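Local coordinates for protein acyl-coenzyme A thioesterase THEM4 (Rhodococcus sp., PDB 2OV9) that probably hydrolyses medium- and long-chain fatty acyl-CoA thioesters to free fatty acids and coenzyme A, as a hotdog-fold enzyme, at residues A40-D45 against T119-G124; I77-G82 against L142-A147; V85-H88 against P94-A97; L136-V141 against G190-A195. All coordinates share one frame; numbering follows the deposited sequence.

Contact 1 of 4, residues A40-D45 against T119-G124; sequences ALLRTD and TIPYQG
Ile120 pushes its ethyl branch between Leu42 and Arg43 at the C-terminal end of helix 26-43. Its CD1 meets Leu42 CB at 3.4 Å, tighter than ordinary van der Waals contact, and lies about as near Arg43 CG at the root of the arginine chain. Farther along, CD1 sits 3.4 Å above the Arg43 guanidinium plane, displaced toward the rim, while Ile120 CG2 reaches Arg43 NH2 at 3.5 Å. The two side chains cross at a slant, so the isoleucine covers one face of the cation. What brings CG1 under the arginine is an uncommon rotation: it stands between the backbone N and the carbonyl carbon (chi1 57°). Beside this pair, Leu42 CD1 rests on Pro121, 3.5 Å from CA and 3.7 Å from the ring atom CG. A short 3-10 turn, 120-122, presents both residues, and it is closed by Tyr122 N to Thr119 O at 2.9 Å. Water 1 accepts the Ile120 N-H at 2.9 Å; it also lies beside Arg43 NH1, but that separation is too short to be trusted. Outside the segments, Arg43 NH1 forms a salt bridge with Asp39 of its own helix, and Phe169 packs on both Arg43 and Ile120. Trimming Ile120 to an alanine is likely to open a gap between Leu42 and the guanidinium, leaving that face without cover. The contact thus ties helix 26-43, in the N-terminal helical region, to the loop between strand 112-117 and helix 131-148 by chiefly apolar packing, the arginine lending a flat face while Asp39 meets its charge.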
loop_
_atom_site.group_PDB
_atom_site.type_symbol
_atom_site.label_atom_id
_atom_site.label_comp_id
_atom_site.label_asym_id
_atom_site.label_seq_id
_atom_site.Cartn_x
_atom_site.Cartn_y
_atom_site.Cartn_z
ATOM N N ALA B 40 2.891 -15.882 -3.659
ATOM C CA ALA B 40 3.441 -16.963 -4.493
ATOM C C ALA B 40 3.695 -16.543 -5.945
ATOM O O ALA B 40 4.671 -16.976 -6.552
ATOM C CB ALA B 40 2.524 -18.199 -4.451
ATOM N N LEU B 41 2.807 -15.701 -6.472
ATOM C CA LEU B 41 2.920 -15.165 -7.840
ATOM C C LEU B 41 4.214 -14.408 -8.045
ATOM O O LEU B 41 4.788 -14.438 -9.124
ATOM C CB LEU B 41 1.724 -14.241 -8.163
ATOM C CG LEU B 41 0.390 -14.861 -8.619
ATOM C CD1 LEU B 41 -0.767 -13.815 -8.619
ATOM C CD2 LEU B 41 0.523 -15.465 -10.000
ATOM N N LEU B 42 4.695 -13.733 -7.002
ATOM C CA LEU B 42 5.945 -12.961 -7.126
ATOM C C LEU B 42 7.193 -13.840 -7.086
ATOM O O LEU B 42 8.280 -13.414 -7.476
ATOM C CB LEU B 42 6.021 -11.879 -6.043
ATOM C CG LEU B 42 5.120 -10.673 -6.297
ATOM C CD1 LEU B 42 4.811 -9.946 -5.007
ATOM C CD2 LEU B 42 5.747 -9.705 -7.322
ATOM N N ARG B 43 7.027 -15.063 -6.608
ATOM C CA ARG B 43 8.131 -16.004 -6.483
ATOM C C ARG B 43 8.079 -17.129 -7.501
ATOM O O ARG B 43 9.034 -17.901 -7.601
ATOM C CB ARG B 43 8.119 -16.661 -5.112
ATOM C CG ARG B 43 8.445 -15.750 -3.977
ATOM C CD ARG B 43 8.601 -16.557 -2.697
ATOM N NE ARG B 43 9.479 -15.882 -1.747
ATOM C CZ ARG B 43 9.065 -14.991 -0.858
ATOM N NH1 ARG B 43 7.785 -14.678 -0.807
ATOM N NH2 ARG B 43 9.921 -14.413 -0.027
ATOM N N THR B 44 6.973 -17.239 -8.228
ATOM C CA THR B 44 6.700 -18.461 -9.027
ATOM C C THR B 44 7.470 -18.405 -10.351
ATOM O O THR B 44 7.959 -17.330 -10.735
ATOM C CB THR B 44 5.169 -18.689 -9.250
ATOM O OG1 THR B 44 4.922 -20.055 -9.601
ATOM C CG2 THR B 44 4.598 -17.775 -10.348
ATOM N N ASP B 45 7.591 -19.552 -11.021
ATOM C CA ASP B 45 8.294 -19.623 -12.320
ATOM C C ASP B 45 7.349 -19.073 -13.389
ATOM O O ASP B 45 6.276 -19.613 -13.629
ATOM C CB ASP B 45 8.732 -21.067 -12.613
ATOM C CG ASP B 45 9.150 -21.299 -14.081
ATOM O OD1 ASP B 45 9.622 -20.356 -14.768
ATOM O OD2 ASP B 45 8.998 -22.457 -14.544
ATOM N N THR B 119 6.347 -9.131 3.885
ATOM C CA THR B 119 6.663 -10.116 2.854
ATOM C C THR B 119 6.903 -9.474 1.491
ATOM O O THR B 119 6.730 -8.246 1.326
ATOM C CB THR B 119 5.480 -11.055 2.701
ATOM O OG1 THR B 119 4.292 -10.261 2.586
ATOM C CG2 THR B 119 5.349 -11.974 3.926
ATOM N N ILE B 120 7.268 -10.287 0.499
ATOM C CA ILE B 120 7.791 -9.707 -0.749
ATOM C C ILE B 120 6.870 -8.795 -1.555
ATOM O O ILE B 120 7.360 -8.007 -2.318
ATOM C CB ILE B 120 8.480 -10.690 -1.739
ATOM C CG1 ILE B 120 7.570 -11.845 -2.154
ATOM C CG2 ILE B 120 9.874 -11.123 -1.244
ATOM C CD1 ILE B 120 8.094 -12.515 -3.445
ATOM N N PRO B 121 5.541 -8.921 -1.430
ATOM C CA PRO B 121 4.722 -7.921 -2.153
ATOM C C PRO B 121 4.969 -6.487 -1.724
ATOM O O PRO B 121 4.688 -5.555 -2.506
ATOM C CB PRO B 121 3.286 -8.334 -1.787
ATOM C CG PRO B 121 3.376 -9.786 -1.600
ATOM C CD PRO B 121 4.670 -9.939 -0.813
ATOM N N TYR B 122 5.449 -6.318 -0.489
ATOM C CA TYR B 122 5.729 -4.997 0.137
ATOM C C TYR B 122 7.149 -4.446 -0.141
ATOM O O TYR B 122 7.544 -3.379 0.385
ATOM C CB TYR B 122 5.440 -5.081 1.661
ATOM C CG TYR B 122 4.015 -5.539 1.929
ATOM C CD1 TYR B 122 2.943 -4.660 1.798
ATOM C CD2 TYR B 122 3.735 -6.877 2.203
ATOM C CE1 TYR B 122 1.616 -5.082 2.022
ATOM C CE2 TYR B 122 2.419 -7.323 2.392
ATOM C CZ TYR B 122 1.378 -6.423 2.300
ATOM O OH TYR B 122 0.100 -6.856 2.509
ATOM N N GLN B 123 7.873 -5.159 -1.002
ATOM C CA GLN B 123 9.301 -4.902 -1.299
ATOM C C GLN B 123 9.525 -3.667 -2.167
ATOM O O GLN B 123 8.805 -3.449 -3.145
ATOM C CB GLN B 123 9.899 -6.108 -2.002
ATOM C CG GLN B 123 11.430 -6.073 -2.305
ATOM C CD GLN B 123 11.958 -7.473 -2.644
ATOM O OE1 GLN B 123 11.351 -8.204 -3.422
ATOM N NE2 GLN B 123 13.075 -7.848 -2.055
ATOM N N GLY B 124 10.524 -2.865 -1.781
ATOM C CA GLY B 124 11.060 -1.765 -2.623
ATOM C C GLY B 124 12.517 -2.099 -2.925
ATOM O O GLY B 124 12.791 -2.853 -3.843
HETATM O O HOH W 1 7.466 -13.149 1.017
#

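Contact 2 of 4, residues I77-G82 against L142-A147; sequences IDMWNG and LGVANA
The selenomethionine Met79 lies across helix 131-148 and makes most of this contact through the last two atoms of its side chain. CG points anti to the backbone N (chi1 -174°) and the chain runs out straight toward the helix until chi3, 67°, folds the methyl back. That bend lays Met79 CE on the helix backbone, 3.8 Å from Gly143 C. With no side chain on the glycine the methyl can settle this low; a CB built there would fall 2.7 Å from CE. The same methyl stands 3.4 Å above the Trp80 ring plane, offset toward the rim, so it is held between an indole face and a helix backbone. SE meets Val144 CG2 at 3.9 Å, the two side chains slanting past each other. Nearer the root, Met79 CG makes a looser contact with Ala147 CB at 4.4 Å. Alongside this apolar patch, water 2 joins the two backbones, giving one proton to Gly143 O at 2.8 Å and the other, over a longer path, to Met79 O. Gly143 O thus serves two donors, since Ala147 N bonds to it within the helix. Beyond the segments, Thr86 packs against both Met79 and Trp80, and the indole meets His130 of the second subunit edge-to-face. Chemically, the loop 77-82 is fastened to the central helix by an apolar selenoether chain moulded to a glycine, and a single water links the buried main-chain carbonyls beside it.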
loop_
_atom_site.group_PDB
_atom_site.type_symbol
_atom_site.label_atom_id
_atom_site.label_comp_id
_atom_site.label_asym_id
_atom_site.label_seq_id
_atom_site.Cartn_x
_atom_site.Cartn_y
_atom_site.Cartn_z
ATOM N N ILE B 77 -16.785 2.044 8.455
ATOM C CA ILE B 77 -16.427 2.911 9.564
ATOM C C ILE B 77 -15.546 4.032 9.015
ATOM O O ILE B 77 -14.446 3.767 8.520
ATOM C CB ILE B 77 -15.629 2.141 10.664
ATOM C CG1 ILE B 77 -16.248 0.761 10.978
ATOM C CG2 ILE B 77 -15.464 2.999 11.911
ATOM C CD1 ILE B 77 -17.376 0.747 12.017
ATOM N N ASP B 78 -16.031 5.274 9.080
ATOM C CA ASP B 78 -15.166 6.422 8.804
ATOM C C ASP B 78 -14.436 6.804 10.083
ATOM O O ASP B 78 -14.942 7.588 10.899
ATOM C CB ASP B 78 -15.935 7.627 8.236
ATOM C CG ASP B 78 -14.999 8.712 7.663
ATOM O OD1 ASP B 78 -13.756 8.547 7.740
ATOM O OD2 ASP B 78 -15.510 9.732 7.129
HETATM N N MSE B 79 -13.245 6.226 10.243
HETATM C CA MSE B 79 -12.350 6.495 11.367
HETATM C C MSE B 79 -11.964 7.965 11.455
HETATM O O MSE B 79 -11.855 8.523 12.546
HETATM C CB MSE B 79 -11.076 5.657 11.212
HETATM C CG MSE B 79 -10.120 5.737 12.389
HETATM SE SE MSE B 79 -8.676 4.443 12.235
HETATM C CE MSE B 79 -7.742 5.178 10.684
ATOM N N TRP B 80 -11.745 8.579 10.295
ATOM C CA TRP B 80 -11.302 9.976 10.210
ATOM C C TRP B 80 -12.440 10.953 10.540
ATOM O O TRP B 80 -12.231 12.167 10.601
ATOM C CB TRP B 80 -10.697 10.256 8.821
ATOM C CG TRP B 80 -9.525 9.379 8.542
ATOM C CD1 TRP B 80 -8.226 9.620 8.870
ATOM C CD2 TRP B 80 -9.554 8.076 7.942
ATOM N NE1 TRP B 80 -7.430 8.560 8.489
ATOM C CE2 TRP B 80 -8.223 7.595 7.922
ATOM C CE3 TRP B 80 -10.571 7.275 7.409
ATOM C CZ2 TRP B 80 -7.883 6.351 7.379
ATOM C CZ3 TRP B 80 -10.228 6.028 6.877
ATOM C CH2 TRP B 80 -8.897 5.583 6.867
ATOM N N ASN B 81 -13.631 10.397 10.756
ATOM C CA ASN B 81 -14.814 11.171 11.156
ATOM C C ASN B 81 -15.283 10.809 12.570
ATOM O O ASN B 81 -16.376 11.184 12.981
ATOM C CB ASN B 81 -15.947 10.973 10.147
ATOM C CG ASN B 81 -17.066 11.973 10.330
ATOM O OD1 ASN B 81 -18.242 11.604 10.382
ATOM N ND2 ASN B 81 -16.708 13.247 10.456
ATOM N N GLY B 82 -14.449 10.066 13.301
ATOM C CA GLY B 82 -14.726 9.733 14.694
ATOM C C GLY B 82 -15.610 8.518 14.931
ATOM O O GLY B 82 -16.131 8.332 16.041
ATOM N N LEU B 142 -1.182 6.387 12.735
ATOM C CA LEU B 142 -1.502 7.714 13.300
ATOM C C LEU B 142 -3.014 7.915 13.396
ATOM O O LEU B 142 -3.505 8.468 14.381
ATOM C CB LEU B 142 -0.887 8.874 12.471
ATOM C CG LEU B 142 0.646 8.910 12.332
ATOM C CD1 LEU B 142 1.066 10.206 11.664
ATOM C CD2 LEU B 142 1.293 8.765 13.695
ATOM N N GLY B 143 -3.744 7.468 12.376
ATOM C CA GLY B 143 -5.220 7.488 12.423
ATOM C C GLY B 143 -5.793 6.702 13.588
ATOM O O GLY B 143 -6.727 7.133 14.258
ATOM N N VAL B 144 -5.229 5.528 13.826
ATOM C CA VAL B 144 -5.677 4.689 14.911
ATOM C C VAL B 144 -5.291 5.312 16.245
ATOM O O VAL B 144 -6.080 5.274 17.192
ATOM C CB VAL B 144 -5.083 3.267 14.793
ATOM C CG1 VAL B 144 -5.484 2.410 15.981
ATOM C CG2 VAL B 144 -5.533 2.605 13.491
ATOM N N ALA B 145 -4.076 5.864 16.334
ATOM C CA ALA B 145 -3.640 6.552 17.560
ATOM C C ALA B 145 -4.560 7.709 17.872
ATOM O O ALA B 145 -4.910 7.947 19.023
ATOM C CB ALA B 145 -2.204 7.021 17.456
ATOM N N ASN B 146 -4.984 8.438 16.852
ATOM C CA ASN B 146 -5.964 9.478 17.091
ATOM C C ASN B 146 -7.303 8.952 17.611
ATOM O O ASN B 146 -7.884 9.556 18.511
ATOM C CB ASN B 146 -6.182 10.329 15.833
ATOM C CG ASN B 146 -4.976 11.198 15.488
ATOM O OD1 ASN B 146 -4.145 11.479 16.336
ATOM N ND2 ASN B 146 -4.915 11.672 14.246
ATOM N N ALA B 147 -7.814 7.860 17.037
ATOM C CA ALA B 147 -9.065 7.260 17.540
ATOM C C ALA B 147 -8.917 6.881 19.014
ATOM O O ALA B 147 -9.776 7.190 19.834
ATOM C CB ALA B 147 -9.449 6.027 16.726
HETATM O O HOH W 2 -8.729 8.854 13.424
#

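Contact 3 of 4, residues V85-H88 against P94-A97; sequences VTRH and PENA
Asn96 reaches across to the backbone of His88. Its CB already lies 4.0 Å from His88 O, and CG, turned anti to the asparagine's own backbone N (chi1 -172°), carries the amide onward at nearly the same separation. ND2 then closes on His88 O at 3.0 Å with an N-H...O angle of 161°; the oxygen lies close to the amide plane of Asn96, but the nitrogen comes in above the carbonyl plane of His88. The other amide hydrogen goes to Pro121 O of the second subunit, while OD1 receives Leu98 N, so three bonds fix the rotation of the group. With an alanine here, His88 O and Pro121 O of the second subunit are likely to lose the donor they share. Nearer the start of the two segments, Arg87 stretches over Pro94, whose CG is centred 4.2 Å above the guanidinium face. Arg87 NH1 meets Glu95 OE1 at the guanidinium edge, a 3.0 Å salt bridge, although the place of that oxygen is less sure. The guanidinium and carboxylate planes are turned 53° apart. Arg87 NE bonds to Ser20 OG, and Glu95 OE1 also pairs with Arg46 of the second subunit. At the base, Pro94 CD packs on Arg87 O at 3.4 Å. Both segments lie in the long connection between helix 51-67 and strand 105-106, with Pro94, Glu95 and Ala97 against helix 26-43 and Arg35 of that helix bonding to the carbonyls of Pro94 and Asn96.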
loop_
_atom_site.group_PDB
_atom_site.type_symbol
_atom_site.label_atom_id
_atom_site.label_comp_id
_atom_site.label_asym_id
_atom_site.label_seq_id
_atom_site.Cartn_x
_atom_site.Cartn_y
_atom_site.Cartn_z
ATOM N N VAL B 85 -12.319 2.592 14.703
ATOM C CA VAL B 85 -11.270 2.084 13.814
ATOM C C VAL B 85 -11.885 1.339 12.611
ATOM O O VAL B 85 -12.785 0.516 12.789
ATOM C CB VAL B 85 -10.288 1.189 14.613
ATOM C CG1 VAL B 85 -9.202 0.658 13.739
ATOM C CG2 VAL B 85 -9.679 1.988 15.782
ATOM N N THR B 86 -11.396 1.655 11.400
ATOM C CA THR B 86 -11.836 1.045 10.128
ATOM C C THR B 86 -11.565 -0.454 10.087
ATOM O O THR B 86 -10.683 -0.950 10.800
ATOM C CB THR B 86 -11.099 1.642 8.921
ATOM O OG1 THR B 86 -9.694 1.411 9.079
ATOM C CG2 THR B 86 -11.347 3.139 8.812
ATOM N N ARG B 87 -12.294 -1.159 9.223
ATOM C CA ARG B 87 -12.160 -2.605 9.088
ATOM C C ARG B 87 -11.930 -3.088 7.625
ATOM O O ARG B 87 -11.889 -4.289 7.354
ATOM C CB ARG B 87 -13.440 -3.231 9.626
ATOM C CG ARG B 87 -13.199 -4.485 10.395
ATOM C CD ARG B 87 -14.503 -5.182 10.666
ATOM N NE ARG B 87 -14.311 -6.598 10.974
ATOM C CZ ARG B 87 -14.423 -7.578 10.083
ATOM N NH1 ARG B 87 -14.705 -7.292 8.815
ATOM N NH2 ARG B 87 -14.242 -8.835 10.461
ATOM N N HIS B 88 -11.827 -2.144 6.692
ATOM C CA HIS B 88 -11.836 -2.439 5.259
ATOM C C HIS B 88 -10.587 -1.903 4.585
ATOM O O HIS B 88 -10.449 -1.973 3.355
ATOM C CB HIS B 88 -13.012 -1.713 4.623
ATOM C CG HIS B 88 -12.921 -0.223 4.751
ATOM N ND1 HIS B 88 -13.506 0.470 5.790
ATOM C CD2 HIS B 88 -12.292 0.706 3.985
ATOM C CE1 HIS B 88 -13.254 1.761 5.654
ATOM N NE2 HIS B 88 -12.521 1.932 4.568
ATOM N N PRO B 94 -9.214 -7.293 7.566
ATOM C CA PRO B 94 -9.129 -8.763 7.471
ATOM C C PRO B 94 -9.598 -9.308 6.135
ATOM O O PRO B 94 -9.103 -10.339 5.701
ATOM C CB PRO B 94 -10.050 -9.254 8.587
ATOM C CG PRO B 94 -10.209 -8.091 9.511
ATOM C CD PRO B 94 -10.126 -6.864 8.645
ATOM N N GLU B 95 -10.537 -8.622 5.484
ATOM C CA GLU B 95 -11.021 -9.064 4.193
ATOM C C GLU B 95 -10.340 -8.333 3.039
ATOM O O GLU B 95 -10.761 -8.453 1.872
ATOM C CB GLU B 95 -12.552 -8.942 4.102
ATOM C CG GLU B 95 -13.301 -10.017 4.879
ATOM C CD GLU B 95 -13.842 -9.549 6.232
ATOM O OE1 GLU B 95 -14.911 -8.899 6.269
ATOM O OE2 GLU B 95 -13.246 -9.889 7.276
ATOM N N ASN B 96 -9.273 -7.596 3.364
ATOM C CA ASN B 96 -8.552 -6.821 2.370
ATOM C C ASN B 96 -7.191 -7.456 2.128
ATOM O O ASN B 96 -6.298 -7.332 2.944
ATOM C CB ASN B 96 -8.454 -5.352 2.798
ATOM C CG ASN B 96 -7.897 -4.473 1.711
ATOM O OD1 ASN B 96 -7.128 -4.936 0.851
ATOM N ND2 ASN B 96 -8.276 -3.198 1.730
ATOM N N ALA B 97 -7.047 -8.179 1.013
ATOM C CA ALA B 97 -5.834 -8.952 0.791
ATOM C C ALA B 97 -4.587 -8.095 0.570
ATOM O O ALA B 97 -3.471 -8.619 0.632
ATOM C CB ALA B 97 -6.010 -9.992 -0.339
#

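Contact 4 of 4, residues L136-V141 against G190-A195; sequences LLLDHV and GDIRTA
Leu138 and Ile192 pack branch against branch where helix 131-148 lies on strand 185-194. Leu138 holds CG beside its backbone N and anti to the carbonyl carbon (chi1 -79°), which sends the fork toward the sheet. Its branch point, CG, touches Ile192 CG1 at 3.8 Å, and CD1 lies against the same methylene at 3.9 Å. The other methyl, CD2, drops onto the strand backbone instead, 3.7 Å from Asp191 N. Ile192 makes a similar choice: CG1 stands beside the backbone N (chi1 -69°) and the chain then extends, so that CD1 lies alongside the leucine's CG-CD1 bond, about 4.0 Å from each atom. This is the core of the hotdog fold, in which an antiparallel sheet wraps a long central helix; here the local axes approach to 8.6 Å. Val201 and Val203 of the adjoining strand continue the surface under Leu138. On the strand's other face, Asp191 turns its CB from the helix, and Arg193 grips its carboxylate side-on, with NE to OD1 at 3.1 Å and NH2 to OD2 at 3.0 Å, both arriving from above the carboxylate plane. Arg193 NH1 bonds to Gly197 O in the turn that follows the strand.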
loop_
_atom_site.group_PDB
_atom_site.type_symbol
_atom_site.label_atom_id
_atom_site.label_comp_id
_atom_site.label_asym_id
_atom_site.label_seq_id
_atom_site.Cartn_x
_atom_site.Cartn_y
_atom_site.Cartn_z
ATOM N N LEU B 136 2.631 4.300 4.216
ATOM C CA LEU B 136 1.221 3.874 4.276
ATOM C C LEU B 136 0.907 3.332 5.666
ATOM O O LEU B 136 -0.113 3.698 6.271
ATOM C CB LEU B 136 0.901 2.810 3.209
ATOM C CG LEU B 136 -0.317 1.887 3.383
ATOM C CD1 LEU B 136 -1.693 2.598 3.251
ATOM C CD2 LEU B 136 -0.269 0.789 2.346
ATOM N N LEU B 137 1.760 2.443 6.173
ATOM C CA LEU B 137 1.509 1.825 7.484
ATOM C C LEU B 137 1.470 2.896 8.561
ATOM O O LEU B 137 0.552 2.913 9.391
ATOM C CB LEU B 137 2.583 0.770 7.851
ATOM C CG LEU B 137 2.808 -0.411 6.898
ATOM C CD1 LEU B 137 3.693 -1.507 7.526
ATOM C CD2 LEU B 137 1.498 -0.969 6.466
ATOM N N LEU B 138 2.450 3.797 8.534
ATOM C CA LEU B 138 2.568 4.855 9.574
ATOM C C LEU B 138 1.381 5.824 9.505
ATOM O O LEU B 138 0.825 6.210 10.529
ATOM C CB LEU B 138 3.913 5.610 9.483
ATOM C CG LEU B 138 5.089 4.829 10.116
ATOM C CD1 LEU B 138 6.408 5.464 9.765
ATOM C CD2 LEU B 138 4.949 4.771 11.617
ATOM N N ASP B 139 0.987 6.210 8.296
ATOM C CA ASP B 139 -0.193 7.046 8.151
ATOM C C ASP B 139 -1.390 6.424 8.901
ATOM O O ASP B 139 -2.023 7.073 9.758
ATOM C CB ASP B 139 -0.523 7.237 6.667
ATOM C CG ASP B 139 -1.770 8.062 6.453
ATOM O OD1 ASP B 139 -1.689 9.292 6.546
ATOM O OD2 ASP B 139 -2.842 7.490 6.209
ATOM N N HIS B 140 -1.700 5.170 8.576
ATOM C CA HIS B 140 -2.793 4.469 9.229
ATOM C C HIS B 140 -2.669 4.364 10.745
ATOM O O HIS B 140 -3.636 4.599 11.468
ATOM C CB HIS B 140 -2.975 3.051 8.683
ATOM C CG HIS B 140 -4.301 2.475 9.051
ATOM N ND1 HIS B 140 -5.463 2.842 8.408
ATOM C CD2 HIS B 140 -4.669 1.651 10.061
ATOM C CE1 HIS B 140 -6.491 2.234 8.976
ATOM N NE2 HIS B 140 -6.034 1.491 9.971
ATOM N N VAL B 141 -1.496 3.962 11.227
ATOM C CA VAL B 141 -1.259 3.935 12.667
ATOM C C VAL B 141 -1.565 5.262 13.361
ATOM O O VAL B 141 -2.122 5.258 14.468
ATOM C CB VAL B 141 0.183 3.476 12.998
ATOM C CG1 VAL B 141 0.401 3.475 14.497
ATOM C CG2 VAL B 141 0.363 2.066 12.473
ATOM N N GLY B 190 4.764 8.874 15.203
ATOM C CA GLY B 190 4.911 7.419 15.237
ATOM C C GLY B 190 6.235 7.036 14.630
ATOM O O GLY B 190 6.965 7.889 14.106
ATOM N N ASP B 191 6.570 5.757 14.737
ATOM C CA ASP B 191 7.771 5.262 14.088
ATOM C C ASP B 191 7.661 3.775 13.879
ATOM O O ASP B 191 6.724 3.141 14.390
ATOM C CB ASP B 191 9.027 5.617 14.883
ATOM C CG ASP B 191 8.969 5.149 16.306
ATOM O OD1 ASP B 191 8.646 3.959 16.552
ATOM O OD2 ASP B 191 9.283 5.973 17.175
ATOM N N ILE B 192 8.606 3.235 13.124
ATOM C CA ILE B 192 8.715 1.806 12.855
ATOM C C ILE B 192 10.092 1.465 13.373
ATOM O O ILE B 192 11.069 2.102 12.961
ATOM C CB ILE B 192 8.719 1.503 11.331
ATOM C CG1 ILE B 192 7.346 1.790 10.734
ATOM C CG2 ILE B 192 9.127 0.040 11.063
ATOM C CD1 ILE B 192 7.215 1.625 9.199
ATOM N N ARG B 193 10.178 0.461 14.244
ATOM C CA ARG B 193 11.472 0.019 14.767
ATOM C C ARG B 193 11.729 -1.452 14.491
ATOM O O ARG B 193 10.799 -2.248 14.392
ATOM C CB ARG B 193 11.521 0.230 16.288
ATOM C CG ARG B 193 11.430 1.683 16.693
ATOM C CD ARG B 193 11.283 1.891 18.201
ATOM N NE ARG B 193 11.015 3.319 18.415
ATOM C CZ ARG B 193 11.876 4.175 18.960
ATOM N NH1 ARG B 193 13.059 3.757 19.398
ATOM N NH2 ARG B 193 11.550 5.456 19.081
ATOM N N THR B 194 12.996 -1.841 14.431
ATOM C CA THR B 194 13.297 -3.263 14.435
ATOM C C THR B 194 13.227 -3.796 15.863
ATOM O O THR B 194 13.052 -3.031 16.829
ATOM C CB THR B 194 14.657 -3.564 13.772
ATOM O OG1 THR B 194 15.663 -2.680 14.288
ATOM C CG2 THR B 194 14.537 -3.407 12.248
ATOM N N ALA B 195 13.361 -5.115 16.002
ATOM C CA ALA B 195 13.258 -5.777 17.297
ATOM C C ALA B 195 14.278 -5.272 18.326
ATOM O O ALA B 195 14.011 -5.298 19.525
ATOM C CB ALA B 195 13.390 -7.307 17.109
#

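How the contacts relate
Contacts 2 and 4 share helix 131-148 and touch where Met79 CE lies 3.6 Å from His140 CE1. Contact 3 joins them through Thr86: its CG2 is 3.5 Å from Met79 CB and its OG1 3.3 Å from His140 CE1. Contact 1 touches none of the others within the chain, though its nearest atoms come to about 4 Å from contact 3; its centre is about 31 Å from that of contact 2. Across the interface, Pro121 O and Gly124 O of contact 1 accept bonds from Asn96 ND2 and His88 NE2 of the second subunit's contact 3. His140 bonds to His130 of the second subunit. Hotdog thioesterases generally place the active site at such an interface, so contacts 2 to 4 probably lie near it.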